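Local coordinates for protein xylosidase (Xanthomonas axonopodis pv. citri, PDB 6XN2) that probably hydrolyses beta-1,4-linked xylo-oligosaccharides as a family GH43 glycoside hydrolase, holding xylose in a pocket at the centre of its beta-propeller, at residues 104-118 with 131-145. Residues are numbered along the deposited sequence; the frame is centred on the assembly and turned at random.
With XYP (beta-D-xylopyranose), chain E.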
ATOM      1  N   VAL A 104       0.132  -8.508 -16.398  1.00 29.50           N
ATOM      2  CA  VAL A 104       1.520  -8.907 -16.304  1.00 32.98           C
ATOM      3  C   VAL A 104       1.831 -10.103 -15.441  1.00 31.48           C
ATOM      4  O   VAL A 104       2.922 -10.560 -15.454  1.00 30.71           O
ATOM      5  CB  VAL A 104       2.426  -7.747 -15.877  1.00 31.28           C
ATOM      6  CG1 VAL A 104       2.269  -6.580 -16.788  1.00 30.66           C
ATOM      7  CG2 VAL A 104       2.179  -7.341 -14.459  1.00 30.37           C
ATOM      8  N   LEU A 105       0.847 -10.574 -14.708  1.00 31.04           N
ATOM      9  CA  LEU A 105       0.994 -11.709 -13.839  1.00 32.00           C
ATOM     10  C   LEU A 105      -0.366 -12.210 -13.460  1.00 31.87           C
ATOM     11  O   LEU A 105      -1.234 -11.439 -13.169  1.00 32.90           O
ATOM     12  CB  LEU A 105       1.768 -11.360 -12.568  1.00 27.83           C
ATOM     13  CG  LEU A 105       2.001 -12.473 -11.565  1.00 30.65           C
ATOM     14  CD1 LEU A 105       2.771 -13.612 -12.171  1.00 27.53           C
ATOM     15  CD2 LEU A 105       2.666 -12.001 -10.303  1.00 27.13           C
ATOM     16  N   HIS A 106      -0.514 -13.526 -13.486  1.00 32.92           N
ATOM     17  CA  HIS A 106      -1.785 -14.177 -13.105  1.00 30.93           C
ATOM     18  C   HIS A 106      -1.458 -15.212 -12.042  1.00 31.77           C
ATOM     19  O   HIS A 106      -0.409 -15.792 -12.119  1.00 30.61           O
ATOM     20  CB  HIS A 106      -2.478 -14.785 -14.324  1.00 31.02           C
ATOM     21  CG  HIS A 106      -3.892 -15.171 -14.078  1.00 32.36           C
ATOM     22  ND1 HIS A 106      -4.246 -16.326 -13.457  1.00 31.91           N
ATOM     23  CD2 HIS A 106      -5.046 -14.565 -14.388  1.00 34.45           C
ATOM     24  CE1 HIS A 106      -5.543 -16.394 -13.357  1.00 34.57           C
ATOM     25  NE2 HIS A 106      -6.048 -15.341 -13.921  1.00 33.70           N
ATOM     26  N   VAL A 107      -2.403 -15.484 -11.147  1.00 27.45           N
ATOM     27  CA  VAL A 107      -2.242 -16.449 -10.023  1.00 31.98           C
ATOM     28  C   VAL A 107      -2.004 -17.874 -10.525  1.00 31.58           C
ATOM     29  O   VAL A 107      -1.370 -18.625  -9.835  1.00 33.78           O
ATOM     30  CB  VAL A 107      -3.431 -16.374  -9.061  1.00 29.08           C
ATOM     31  CG1 VAL A 107      -4.689 -16.923  -9.687  1.00 30.79           C
ATOM     32  CG2 VAL A 107      -3.121 -17.047  -7.739  1.00 31.78           C
ATOM     33  N   ARG A 108      -2.463 -18.221 -11.722  1.00 29.47           N
ATOM     34  CA  ARG A 108      -2.202 -19.537 -12.334  1.00 32.70           C
ATOM     35  C   ARG A 108      -0.694 -19.771 -12.558  1.00 30.18           C
ATOM     36  O   ARG A 108      -0.309 -20.919 -12.591  1.00 32.84           O
ATOM     37  CB  ARG A 108      -3.026 -19.654 -13.615  1.00 32.31           C
ATOM     38  CG  ARG A 108      -2.389 -18.998 -14.824  1.00 34.80           C
ATOM     39  CD  ARG A 108      -3.090 -19.331 -16.111  1.00 34.58           C
ATOM     40  NE  ARG A 108      -4.473 -18.919 -16.070  1.00 38.28           N
ATOM     41  CZ  ARG A 108      -4.890 -17.833 -16.647  1.00 39.88           C
ATOM     42  NH1 ARG A 108      -6.153 -17.470 -16.569  1.00 40.00           N
ATOM     43  NH2 ARG A 108      -4.021 -17.099 -17.297  1.00 43.60           N
ATOM     44  N   ASP A 109       0.120 -18.729 -12.732  1.00 32.28           N
ATOM     45  CA  ASP A 109       1.585 -18.838 -12.926  1.00 28.78           C
ATOM     46  C   ASP A 109       2.324 -18.646 -11.603  1.00 33.77           C
ATOM     47  O   ASP A 109       3.525 -18.565 -11.628  1.00 28.47           O
ATOM     48  CB  ASP A 109       2.040 -17.898 -14.028  1.00 32.70           C
ATOM     49  CG  ASP A 109       1.428 -18.280 -15.355  1.00 35.52           C
ATOM     50  OD1 ASP A 109       1.411 -19.451 -15.646  1.00 34.54           O
ATOM     51  OD2 ASP A 109       0.964 -17.404 -16.042  1.00 35.28           O
ATOM     52  N   VAL A 110       1.588 -18.547 -10.503  1.00 28.99           N
ATOM     53  CA  VAL A 110       2.191 -18.474  -9.146  1.00 28.95           C
ATOM     54  C   VAL A 110       1.908 -19.823  -8.485  1.00 31.50           C
ATOM     55  O   VAL A 110       0.860 -19.983  -7.921  1.00 32.09           O
ATOM     56  CB  VAL A 110       1.627 -17.307  -8.327  1.00 28.38           C
ATOM     57  CG1 VAL A 110       2.316 -17.212  -6.987  1.00 27.67           C
ATOM     58  CG2 VAL A 110       1.755 -16.005  -9.080  1.00 27.38           C
ATOM     59  N   PRO A 111       2.846 -20.780  -8.544  1.00 31.98           N
ATOM     60  CA  PRO A 111       2.619 -22.127  -8.059  1.00 30.06           C
ATOM     61  C   PRO A 111       2.247 -22.250  -6.583  1.00 32.48           C
ATOM     62  O   PRO A 111       1.486 -23.091  -6.265  1.00 32.38           O
ATOM     63  CB  PRO A 111       3.960 -22.816  -8.286  1.00 30.25           C
ATOM     64  CG  PRO A 111       4.611 -22.007  -9.344  1.00 32.43           C
ATOM     65  CD  PRO A 111       4.186 -20.592  -9.057  1.00 33.06           C
ATOM     66  N   TRP A 112       2.797 -21.386  -5.749  1.00 29.07           N
ATOM     67  CA  TRP A 112       2.547 -21.487  -4.316  1.00 30.75           C
ATOM     68  C   TRP A 112       1.216 -20.858  -3.902  1.00 31.39           C
ATOM     69  O   TRP A 112       0.727 -21.107  -2.804  1.00 33.29           O
ATOM     70  CB  TRP A 112       3.695 -20.843  -3.521  1.00 29.62           C
ATOM     71  CG  TRP A 112       3.838 -19.356  -3.716  1.00 28.68           C
ATOM     72  CD1 TRP A 112       4.652 -18.719  -4.611  1.00 32.28           C
ATOM     73  CD2 TRP A 112       3.153 -18.324  -2.994  1.00 30.40           C
ATOM     74  NE1 TRP A 112       4.514 -17.355  -4.493  1.00 27.61           N
ATOM     75  CE2 TRP A 112       3.596 -17.088  -3.511  1.00 28.19           C
ATOM     76  CE3 TRP A 112       2.202 -18.324  -1.965  1.00 27.11           C
ATOM     77  CZ2 TRP A 112       3.123 -15.867  -3.031  1.00 28.06           C
ATOM     78  CZ3 TRP A 112       1.731 -17.109  -1.492  1.00 25.57           C
ATOM     79  CH2 TRP A 112       2.190 -15.901  -2.023  1.00 25.13           C
ATOM     80  N   ALA A 113       0.630 -20.048  -4.778  1.00 33.31           N
ATOM     81  CA  ALA A 113      -0.575 -19.300  -4.421  1.00 29.68           C
ATOM     82  C   ALA A 113      -1.832 -19.896  -5.026  1.00 33.65           C
ATOM     83  O   ALA A 113      -1.820 -20.367  -6.163  1.00 32.36           O
ATOM     84  CB  ALA A 113      -0.438 -17.849  -4.857  1.00 32.47           C
ATOM     85  N   GLN A 114      -2.928 -19.855  -4.272  1.00 33.25           N
ATOM     86  CA  GLN A 114      -4.212 -20.322  -4.790  1.00 36.12           C
ATOM     87  C   GLN A 114      -5.091 -19.164  -5.258  1.00 35.53           C
ATOM     88  O   GLN A 114      -5.718 -19.233  -6.319  1.00 34.45           O
ATOM     89  CB  GLN A 114      -4.964 -21.140  -3.733  1.00 39.02           C
ATOM     90  CG  GLN A 114      -6.225 -21.808  -4.276  1.00 41.57           C
ATOM     91  CD  GLN A 114      -7.287 -22.044  -3.209  1.00 53.88           C
ATOM     92  OE1 GLN A 114      -6.988 -22.467  -2.089  1.00 53.81           O
ATOM     93  NE2 GLN A 114      -8.540 -21.764  -3.557  1.00 63.05           N
ATOM     94  N   ARG A 115      -5.140 -18.098  -4.469  1.00 35.67           N
ATOM     95  CA  ARG A 115      -6.098 -17.034  -4.731  1.00 34.08           C
ATOM     96  C   ARG A 115      -5.721 -15.710  -4.073  1.00 34.06           C
ATOM     97  O   ARG A 115      -4.724 -15.617  -3.354  1.00 31.88           O
ATOM     98  CB  ARG A 115      -7.487 -17.465  -4.250  1.00 36.73           C
ATOM     99  CG  ARG A 115      -7.542 -17.711  -2.751  1.00 33.68           C
ATOM    100  CD  ARG A 115      -8.806 -18.437  -2.329  1.00 39.64           C
ATOM    101  NE  ARG A 115      -8.978 -18.375  -0.882  1.00 44.83           N
ATOM    102  CZ  ARG A 115      -9.863 -17.590  -0.269  1.00 50.60           C
ATOM    103  NH1 ARG A 115     -10.669 -16.815  -0.983  1.00 50.06           N
ATOM    104  NH2 ARG A 115      -9.950 -17.591   1.057  1.00 48.95           N
ATOM    105  N   GLN A 116      -6.546 -14.700  -4.341  1.00 35.47           N
ATOM    106  CA  GLN A 116      -6.463 -13.384  -3.715  1.00 32.82           C
ATOM    107  C   GLN A 116      -5.109 -12.709  -3.915  1.00 29.95           C
ATOM    108  O   GLN A 116      -4.285 -12.606  -2.999  1.00 30.56           O
ATOM    109  CB  GLN A 116      -6.808 -13.495  -2.230  1.00 32.47           C
ATOM    110  CG  GLN A 116      -8.263 -13.897  -2.018  1.00 32.86           C
ATOM    111  CD  GLN A 116      -8.678 -13.881  -0.566  1.00 38.50           C
ATOM    112  OE1 GLN A 116      -8.060 -14.529   0.275  1.00 37.94           O
ATOM    113  NE2 GLN A 116      -9.735 -13.139  -0.264  1.00 36.04           N
ATOM    114  N   MET A 117      -4.903 -12.247  -5.141  1.00 29.00           N
ATOM    115  CA  MET A 117      -3.740 -11.454  -5.494  1.00 30.20           C
ATOM    116  C   MET A 117      -3.997 -10.012  -5.080  1.00 28.63           C
ATOM    117  O   MET A 117      -4.643  -9.253  -5.808  1.00 30.06           O
ATOM    118  CB  MET A 117      -3.468 -11.567  -6.989  1.00 31.01           C
ATOM    119  CG  MET A 117      -3.238 -13.003  -7.451  1.00 29.17           C
ATOM    120  SD  MET A 117      -1.511 -13.477  -7.211  1.00 32.08           S
ATOM    121  CE  MET A 117      -0.803 -12.972  -8.776  1.00 26.97           C
ATOM    122  N   TRP A 118      -3.544  -9.658  -3.886  1.00 28.21           N
ATOM    123  CA  TRP A 118      -3.794  -8.361  -3.283  1.00 29.19           C
ATOM    124  C   TRP A 118      -2.750  -7.280  -3.538  1.00 30.21           C
ATOM    125  O   TRP A 118      -1.893  -7.465  -4.320  1.00 28.52           O
ATOM    126  CB  TRP A 118      -4.114  -8.549  -1.803  1.00 30.08           C
ATOM    127  CG  TRP A 118      -5.476  -9.172  -1.559  1.00 33.36           C
ATOM    128  CD1 TRP A 118      -6.295  -9.691  -2.466  1.00 32.13           C
ATOM    129  CD2 TRP A 118      -6.146  -9.300  -0.309  1.00 32.86           C
ATOM    130  NE1 TRP A 118      -7.439 -10.138  -1.883  1.00 31.35           N
ATOM    131  CE2 TRP A 118      -7.372  -9.903  -0.554  1.00 32.51           C
ATOM    132  CE3 TRP A 118      -5.833  -8.943   0.992  1.00 31.42           C
ATOM    133  CZ2 TRP A 118      -8.275 -10.159   0.444  1.00 34.19           C
ATOM    134  CZ3 TRP A 118      -6.724  -9.206   1.969  1.00 30.34           C
ATOM    135  CH2 TRP A 118      -7.924  -9.805   1.699  1.00 29.68           C
ATOM    136  N   LEU A 131       8.257  -7.499  -9.025  1.00 26.42           N
ATOM    137  CA  LEU A 131       6.889  -7.269  -8.623  1.00 27.05           C
ATOM    138  C   LEU A 131       6.611  -8.025  -7.348  1.00 27.41           C
ATOM    139  O   LEU A 131       6.634  -9.189  -7.345  1.00 28.65           O
ATOM    140  CB  LEU A 131       5.910  -7.668  -9.719  1.00 27.65           C
ATOM    141  CG  LEU A 131       4.423  -7.405  -9.507  1.00 25.94           C
ATOM    142  CD1 LEU A 131       4.162  -5.953  -9.285  1.00 28.93           C
ATOM    143  CD2 LEU A 131       3.609  -7.858 -10.676  1.00 31.05           C
ATOM    144  N   TYR A 132       6.411  -7.315  -6.258  1.00 26.18           N
ATOM    145  CA  TYR A 132       6.116  -7.924  -4.965  1.00 22.75           C
ATOM    146  C   TYR A 132       4.613  -7.972  -4.752  1.00 26.62           C
ATOM    147  O   TYR A 132       3.934  -6.976  -4.962  1.00 25.90           O
ATOM    148  CB  TYR A 132       6.785  -7.142  -3.830  1.00 23.15           C
ATOM    149  CG  TYR A 132       8.275  -7.092  -3.967  1.00 25.82           C
ATOM    150  CD1 TYR A 132       8.882  -6.164  -4.806  1.00 29.44           C
ATOM    151  CD2 TYR A 132       9.082  -7.986  -3.272  1.00 24.07           C
ATOM    152  CE1 TYR A 132      10.256  -6.128  -4.948  1.00 26.62           C
ATOM    153  CE2 TYR A 132      10.456  -7.959  -3.406  1.00 24.10           C
ATOM    154  CZ  TYR A 132      11.037  -7.029  -4.243  1.00 26.93           C
ATOM    155  OH  TYR A 132      12.400  -6.997  -4.377  1.00 28.98           O
ATOM    156  N   PHE A 133       4.093  -9.122  -4.335  1.00 28.81           N
ATOM    157  CA  PHE A 133       2.646  -9.270  -4.194  1.00 24.90           C
ATOM    158  C   PHE A 133       2.256 -10.220  -3.069  1.00 28.26           C
ATOM    159  O   PHE A 133       2.925 -11.231  -2.840  1.00 26.05           O
ATOM    160  CB  PHE A 133       2.036  -9.759  -5.515  1.00 25.50           C
ATOM    161  CG  PHE A 133       2.495 -11.134  -5.920  1.00 28.67           C
ATOM    162  CD1 PHE A 133       3.709 -11.310  -6.562  1.00 29.15           C
ATOM    163  CD2 PHE A 133       1.712 -12.248  -5.661  1.00 27.05           C
ATOM    164  CE1 PHE A 133       4.142 -12.570  -6.933  1.00 27.78           C
ATOM    165  CE2 PHE A 133       2.148 -13.519  -6.026  1.00 25.24           C
ATOM    166  CZ  PHE A 133       3.352 -13.674  -6.667  1.00 27.17           C
ATOM    167  N   PRO A 134       1.165  -9.898  -2.361  1.00 26.49           N
ATOM    168  CA  PRO A 134       0.605 -10.815  -1.373  1.00 25.20           C
ATOM    169  C   PRO A 134      -0.428 -11.736  -2.021  1.00 25.13           C
ATOM    170  O   PRO A 134      -1.261 -11.298  -2.827  1.00 27.70           O
ATOM    171  CB  PRO A 134      -0.045  -9.871  -0.364  1.00 29.01           C
ATOM    172  CG  PRO A 134      -0.534  -8.721  -1.222  1.00 27.68           C
ATOM    173  CD  PRO A 134       0.413  -8.630  -2.416  1.00 25.97           C
ATOM    174  N   ALA A 135      -0.362 -13.016  -1.689  1.00 27.68           N
ATOM    175  CA  ALA A 135      -1.380 -13.948  -2.145  1.00 27.63           C
ATOM    176  C   ALA A 135      -1.592 -15.003  -1.080  1.00 28.40           C
ATOM    177  O   ALA A 135      -0.782 -15.145  -0.165  1.00 31.49           O
ATOM    178  CB  ALA A 135      -0.985 -14.582  -3.478  1.00 27.50           C
ATOM    179  N   LYS A 136      -2.684 -15.739  -1.208  1.00 30.16           N
ATOM    180  CA  LYS A 136      -3.074 -16.714  -0.208  1.00 29.48           C
ATOM    181  C   LYS A 136      -2.751 -18.129  -0.682  1.00 33.44           C
ATOM    182  O   LYS A 136      -3.102 -18.509  -1.802  1.00 30.91           O
ATOM    183  CB  LYS A 136      -4.567 -16.564   0.092  1.00 30.18           C
ATOM    184  CG  LYS A 136      -5.039 -17.326   1.302  1.00 33.78           C
ATOM    185  CD  LYS A 136      -6.464 -16.937   1.677  1.00 34.20           C
ATOM    186  CE  LYS A 136      -6.484 -15.733   2.602  1.00 35.48           C
ATOM    187  NZ  LYS A 136      -7.869 -15.191   2.720  1.00 31.01           N
ATOM    188  N   ARG A 137      -2.130 -18.907   0.182  1.00 29.78           N
ATOM    189  CA  ARG A 137      -1.833 -20.286  -0.115  1.00 32.55           C
ATOM    190  C   ARG A 137      -3.094 -21.111  -0.045  1.00 35.63           C
ATOM    191  O   ARG A 137      -4.083 -20.695   0.508  1.00 33.69           O
ATOM    192  CB  ARG A 137      -0.856 -20.868   0.889  1.00 33.94           C
ATOM    193  CG  ARG A 137       0.454 -20.161   0.998  1.00 34.07           C
ATOM    194  CD  ARG A 137       1.483 -20.863   1.848  1.00 38.32           C
ATOM    195  NE  ARG A 137       0.953 -21.384   3.085  1.00 44.55           N
ATOM    196  CZ  ARG A 137       1.467 -21.162   4.284  1.00 45.37           C
ATOM    197  NH1 ARG A 137       2.503 -20.390   4.413  1.00 44.77           N
ATOM    198  NH2 ARG A 137       0.923 -21.690   5.354  1.00 43.77           N
ATOM    199  N   ALA A 138      -3.036 -22.318  -0.575  1.00 36.59           N
ATOM    200  CA  ALA A 138      -4.211 -23.180  -0.536  1.00 37.85           C
ATOM    201  C   ALA A 138      -4.721 -23.375   0.892  1.00 37.62           C
ATOM    202  O   ALA A 138      -5.922 -23.533   1.101  1.00 39.02           O
ATOM    203  CB  ALA A 138      -3.904 -24.517  -1.167  1.00 37.42           C
ATOM    204  N   ASP A 139      -3.816 -23.346   1.870  1.00 36.61           N
ATOM    205  CA  ASP A 139      -4.213 -23.555   3.265  1.00 39.70           C
ATOM    206  C   ASP A 139      -4.716 -22.281   3.945  1.00 37.48           C
ATOM    207  O   ASP A 139      -4.874 -22.242   5.166  1.00 39.06           O
ATOM    208  CB  ASP A 139      -3.060 -24.160   4.081  1.00 36.95           C
ATOM    209  CG  ASP A 139      -1.874 -23.207   4.269  1.00 41.29           C
ATOM    210  OD1 ASP A 139      -1.917 -22.032   3.840  1.00 40.80           O
ATOM    211  OD2 ASP A 139      -0.878 -23.653   4.873  1.00 43.88           O
ATOM    212  N   GLY A 140      -4.948 -21.239   3.156  1.00 34.65           N
ATOM    213  CA  GLY A 140      -5.583 -20.035   3.663  1.00 35.42           C
ATOM    214  C   GLY A 140      -4.659 -18.964   4.219  1.00 33.13           C
ATOM    215  O   GLY A 140      -5.120 -17.881   4.572  1.00 31.24           O
ATOM    216  N   MET A 141      -3.377 -19.222   4.286  1.00 33.55           N
ATOM    217  CA  MET A 141      -2.449 -18.263   4.803  1.00 29.37           C
ATOM    218  C   MET A 141      -1.851 -17.350   3.746  1.00 34.50           C
ATOM    219  O   MET A 141      -1.390 -17.803   2.746  1.00 27.94           O
ATOM    220  CB  MET A 141      -1.290 -18.968   5.494  1.00 37.11           C
ATOM    221  CG  MET A 141      -1.635 -19.867   6.664  1.00 39.80           C
ATOM    222  SD  MET A 141      -2.415 -19.025   8.019  1.00 40.00           S
ATOM    223  CE  MET A 141      -4.098 -19.201   7.625  1.00 42.21           C
ATOM    224  N   PHE A 142      -1.882 -16.056   4.014  1.00 29.73           N
ATOM    225  CA  PHE A 142      -1.228 -15.062   3.156  1.00 29.08           C
ATOM    226  C   PHE A 142       0.284 -15.117   3.303  1.00 30.09           C
ATOM    227  O   PHE A 142       0.811 -15.283   4.406  1.00 25.28           O
ATOM    228  CB  PHE A 142      -1.702 -13.642   3.486  1.00 28.73           C
ATOM    229  CG  PHE A 142      -2.958 -13.221   2.767  1.00 28.19           C
ATOM    230  CD1 PHE A 142      -2.994 -13.149   1.380  1.00 31.01           C
ATOM    231  CD2 PHE A 142      -4.088 -12.852   3.478  1.00 27.34           C
ATOM    232  CE1 PHE A 142      -4.138 -12.748   0.719  1.00 28.68           C
ATOM    233  CE2 PHE A 142      -5.228 -12.443   2.823  1.00 28.14           C
ATOM    234  CZ  PHE A 142      -5.253 -12.392   1.443  1.00 32.02           C
ATOM    235  N   GLN A 143       0.981 -14.846   2.229  1.00 28.20           N
ATOM    236  CA  GLN A 143       2.418 -14.703   2.189  1.00 26.91           C
ATOM    237  C   GLN A 143       2.736 -13.744   1.038  1.00 27.34           C
ATOM    238  O   GLN A 143       1.920 -13.402   0.263  1.00 25.83           O
ATOM    239  CB  GLN A 143       3.164 -16.018   2.039  1.00 29.18           C
ATOM    240  CG  GLN A 143       3.536 -16.703   3.327  1.00 33.25           C
ATOM    241  CD  GLN A 143       4.582 -17.774   3.147  1.00 31.01           C
ATOM    242  OE1 GLN A 143       4.271 -18.882   2.906  1.00 34.26           O
ATOM    243  NE2 GLN A 143       5.803 -17.419   3.272  1.00 31.64           N
ATOM    244  N   ILE A 144       3.957 -13.312   0.973  1.00 24.38           N
ATOM    245  CA  ILE A 144       4.356 -12.363  -0.037  1.00 28.17           C
ATOM    246  C   ILE A 144       5.320 -13.039  -0.992  1.00 26.38           C
ATOM    247  O   ILE A 144       6.330 -13.594  -0.569  1.00 28.50           O
ATOM    248  CB  ILE A 144       4.995 -11.124   0.600  1.00 26.21           C
ATOM    249  CG1 ILE A 144       3.926 -10.371   1.388  1.00 32.72           C
ATOM    250  CG2 ILE A 144       5.613 -10.230  -0.472  1.00 25.64           C
ATOM    251  CD1 ILE A 144       4.474  -9.288   2.235  1.00 29.90           C
ATOM    252  N   GLY A 145       4.969 -13.032  -2.275  1.00 25.70           N
ATOM    253  CA  GLY A 145       5.833 -13.581  -3.301  1.00 29.17           C
ATOM    254  C   GLY A 145       6.440 -12.474  -4.139  1.00 27.87           C
ATOM    255  O   GLY A 145       6.079 -11.306  -3.998  1.00 27.45           O
TER
HETATM  256  O1  XYP E 402      -7.865  -5.281   2.987  1.00 38.05           O
HETATM  257  C1  XYP E 402      -7.557  -4.767   1.712  1.00 41.49           C
HETATM  258  C2  XYP E 402      -6.095  -5.042   1.430  1.00 41.04           C
HETATM  259  C3  XYP E 402      -5.754  -4.917  -0.021  1.00 36.80           C
HETATM  260  C4  XYP E 402      -6.756  -5.676  -0.865  1.00 39.65           C
HETATM  261  C5  XYP E 402      -8.140  -5.193  -0.543  1.00 38.44           C
HETATM  262  O2  XYP E 402      -5.227  -4.163   2.131  1.00 38.59           O
HETATM  263  O3  XYP E 402      -4.489  -5.505  -0.080  1.00 35.56           O
HETATM  264  O4  XYP E 402      -6.526  -5.428  -2.215  1.00 38.52           O
HETATM  265  O5  XYP E 402      -8.428  -5.400   0.810  1.00 41.42           O
HETATM  266  O   HOH W   1      -7.194 -20.406   0.084  1.00 40.49           O
HETATM  267  O   HOH W   2     -11.049 -15.680   2.595  1.00 49.43           O
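The carbonyl oxygen of K136 takes a straight bond from Q114 N at 2.8 Å and a weak one from R115 N at 3.4 Å, while K136 N returns a bond to R115 O at 3.0 Å. Two residues thus face one, a classic beta bulge, where the loop running up to W118 meets the hairpin strand 131-136. The K136 side chain leaves with CG anti to its backbone N (chi1 -168°) and runs beside Q116; NZ comes within 2.5 Å of Q116 OE1, unusually short for such a bond, so its exact length is doubtful. R115 NH2 sits 3.6 Å from K136 NZ, two like charges bridged by a water that NZ holds only weakly.

Further along, W118 N bonds P134 O at 3.0 Å. F142 CZ lies over one face of the W118 indole, 3.5 Å from CE3, with its ring tilted 45°, and xylose C4 sits over the opposite face toward the rim, so F142 backs a wall of the sugar pocket. Before the bulge in the chain, W112 turns the outer rim of its six-membered ring toward the hairpin, with CH2 3.7 Å from A135 CB and R137 CG at its edge. L105 CD2 rests on one face of F133, V110 CG1 meets its edge, and M117 SD makes an oblique Met-aromatic contact.

The contact joins two adjacent four-stranded antiparallel sheets of the propeller, with strand 85-91 touching V104, M117 and P134, and strand 157-158 touching L105 and V110.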